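Local coordinates for membrane-associated protein VP24 (Marburg virus - Musoke, Kenya, 1980, PDB 4OR8) that may act as a minor matrix protein of the virion, with a role in nucleocapsid assembly and virion budding, at residues Lys117-Gln122 with Phe175-Thr180. Sequence-based numbering, arbitrary orientation.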
loop_
_atom_site.group_PDB
_atom_site.type_symbol
_atom_site.label_atom_id
_atom_site.label_comp_id
_atom_site.label_asym_id
_atom_site.label_seq_id
_atom_site.Cartn_x
_atom_site.Cartn_y
_atom_site.Cartn_z
ATOM N N LYS B 117 7.741 -7.102 21.075
ATOM C CA LYS B 117 9.076 -7.142 21.666
ATOM C C LYS B 117 9.827 -5.832 21.451
ATOM O O LYS B 117 11.014 -5.751 21.751
ATOM C CB LYS B 117 9.903 -8.325 21.143
ATOM C CG LYS B 117 9.294 -9.694 21.427
ATOM C CD LYS B 117 9.082 -9.932 22.918
ATOM C CE LYS B 117 10.410 -10.017 23.657
ATOM N NZ LYS B 117 10.221 -10.202 25.124
ATOM N N ASP B 118 9.133 -4.807 20.951
ATOM C CA ASP B 118 9.744 -3.491 20.738
ATOM C C ASP B 118 10.302 -2.926 22.046
ATOM O O ASP B 118 9.626 -2.935 23.074
ATOM C CB ASP B 118 8.745 -2.502 20.116
ATOM C CG ASP B 118 9.430 -1.271 19.520
ATOM O OD1 ASP B 118 10.309 -1.443 18.646
ATOM O OD2 ASP B 118 9.099 -0.133 19.921
ATOM N N GLN B 119 11.537 -2.434 22.000
ATOM C CA GLN B 119 12.227 -1.934 23.191
ATOM C C GLN B 119 11.549 -0.713 23.811
ATOM O O GLN B 119 11.650 -0.473 25.015
ATOM C CB GLN B 119 13.695 -1.613 22.877
ATOM C CG GLN B 119 13.906 -0.502 21.843
ATOM C CD GLN B 119 13.658 -0.959 20.409
ATOM O OE1 GLN B 119 13.830 -2.135 20.078
ATOM N NE2 GLN B 119 13.249 -0.027 19.553
ATOM N N GLU B 120 10.857 0.057 22.981
ATOM C CA GLU B 120 10.210 1.274 23.437
ATOM C C GLU B 120 8.909 0.938 24.155
ATOM O O GLU B 120 8.414 1.720 24.964
ATOM C CB GLU B 120 9.941 2.199 22.252
ATOM C CG GLU B 120 9.639 3.636 22.633
ATOM C CD GLU B 120 9.665 4.564 21.435
ATOM O OE1 GLU B 120 9.842 4.064 20.303
ATOM O OE2 GLU B 120 9.513 5.791 21.627
ATOM N N LEU B 121 8.365 -0.236 23.857
ATOM C CA LEU B 121 7.117 -0.686 24.462
ATOM C C LEU B 121 7.330 -1.356 25.817
ATOM O O LEU B 121 6.569 -1.133 26.759
ATOM C CB LEU B 121 6.395 -1.650 23.521
ATOM C CG LEU B 121 5.184 -2.383 24.103
ATOM C CD1 LEU B 121 4.169 -1.392 24.672
ATOM C CD2 LEU B 121 4.537 -3.252 23.040
ATOM N N GLN B 122 8.375 -2.170 25.905
ATOM C CA GLN B 122 8.635 -2.980 27.085
ATOM C C GLN B 122 9.377 -2.197 28.155
ATOM O O GLN B 122 9.844 -2.750 29.152
ATOM C CB GLN B 122 9.430 -4.210 26.675
ATOM C CG GLN B 122 8.676 -5.095 25.726
ATOM C CD GLN B 122 9.519 -6.237 25.260
ATOM O OE1 GLN B 122 10.691 -6.058 24.929
ATOM N NE2 GLN B 122 8.942 -7.432 25.246
ATOM N N PHE B 175 4.097 0.295 14.362
ATOM C CA PHE B 175 3.572 0.385 13.009
ATOM C C PHE B 175 4.030 1.686 12.384
ATOM O O PHE B 175 4.431 1.723 11.223
ATOM C CB PHE B 175 2.044 0.340 13.021
ATOM C CG PHE B 175 1.479 -1.018 13.301
ATOM C CD1 PHE B 175 2.252 -2.154 13.139
ATOM C CD2 PHE B 175 0.171 -1.159 13.722
ATOM C CE1 PHE B 175 1.729 -3.406 13.394
ATOM C CE2 PHE B 175 -0.358 -2.408 13.977
ATOM C CZ PHE B 175 0.423 -3.533 13.813
ATOM N N ASN B 176 3.976 2.751 13.175
ATOM C CA ASN B 176 4.362 4.074 12.711
ATOM C C ASN B 176 5.837 4.178 12.339
ATOM O O ASN B 176 6.193 4.850 11.370
ATOM C CB ASN B 176 4.014 5.127 13.763
ATOM C CG ASN B 176 4.452 6.516 13.357
ATOM O OD1 ASN B 176 3.746 7.212 12.628
ATOM N ND2 ASN B 176 5.627 6.929 13.822
ATOM N N LYS B 177 6.699 3.523 13.109
ATOM C CA LYS B 177 8.125 3.583 12.823
ATOM C C LYS B 177 8.490 2.690 11.636
ATOM O O LYS B 177 9.521 2.887 10.995
ATOM C CB LYS B 177 8.965 3.257 14.065
ATOM C CG LYS B 177 8.847 1.836 14.563
ATOM C CD LYS B 177 9.138 1.754 16.057
ATOM C CE LYS B 177 10.440 2.449 16.422
ATOM N NZ LYS B 177 10.728 2.350 17.883
ATOM N N MET B 178 7.629 1.724 11.334
ATOM C CA MET B 178 7.799 0.896 10.143
ATOM C C MET B 178 7.637 1.729 8.877
ATOM O O MET B 178 8.225 1.424 7.839
ATOM C CB MET B 178 6.784 -0.240 10.130
ATOM C CG MET B 178 7.060 -1.348 11.121
ATOM S SD MET B 178 5.863 -2.679 10.906
ATOM C CE MET B 178 6.081 -3.029 9.167
ATOM N N PHE B 179 6.831 2.780 8.968
ATOM C CA PHE B 179 6.630 3.681 7.841
ATOM C C PHE B 179 7.764 4.691 7.693
ATOM O O PHE B 179 7.775 5.493 6.760
ATOM C CB PHE B 179 5.281 4.390 7.949
ATOM C CG PHE B 179 4.122 3.525 7.563
ATOM C CD1 PHE B 179 3.786 3.358 6.232
ATOM C CD2 PHE B 179 3.379 2.865 8.526
ATOM C CE1 PHE B 179 2.725 2.556 5.867
ATOM C CE2 PHE B 179 2.315 2.060 8.166
ATOM C CZ PHE B 179 1.988 1.905 6.833
ATOM N N THR B 180 8.721 4.651 8.614
ATOM C CA THR B 180 9.917 5.461 8.454
ATOM C C THR B 180 10.894 4.742 7.528
ATOM O O THR B 180 11.821 5.352 7.000
ATOM C CB THR B 180 10.592 5.793 9.801
ATOM O OG1 THR B 180 11.194 4.615 10.350
ATOM C CG2 THR B 180 9.572 6.351 10.784
#
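Lys177, in the last turn of helix 161-178, reaches out to the loop that joins helices 104-115 and 127-142 and meets Asp118 and Glu120 there. Its CB leaves the helix in the direction of the loop. CB and CG touch nothing of the loop, while CD and CE only skirt the carboxylates, CE lying 4.2 Å from Glu120 OE1. The chain bends about its CG-CD bond (chi3 -50°) and then delivers NZ among three polar side-chain ends. Glu120 OE1 accepts a hydrogen bond from Lys177 NZ at 3.1 Å, met nearly head-on along the carboxylate C-O bond, and this is the closer of two salt bridges. The other is long, 3.6 Å from Lys177 NZ to Asp118 OD2, and the Asp118 side chain comes to the ammonium from the opposite direction. Gln119 bends at chi2 (-77°), which places NE2 alongside as a mere neighbour, 3.8 Å from Lys177 NZ; the attraction rests on the two carboxylates.

A lysine is long enough to cross the gap, for its CA stands 10.7 Å from Asp118 CA; the short Asp118 is buried and also touches Phe174, whereas the longer, exposed Glu120 extends from the loop and packs on Asn173. Leu121, further along the loop, packs on Ile166 and Leu167, giving the loop an apolar footing on the same helix. With two carboxylates around one ammonium, the network probably favours a charged Lys177 and offsets the mutual repulsion of the acids, an electrostatic tie between loop and helix end.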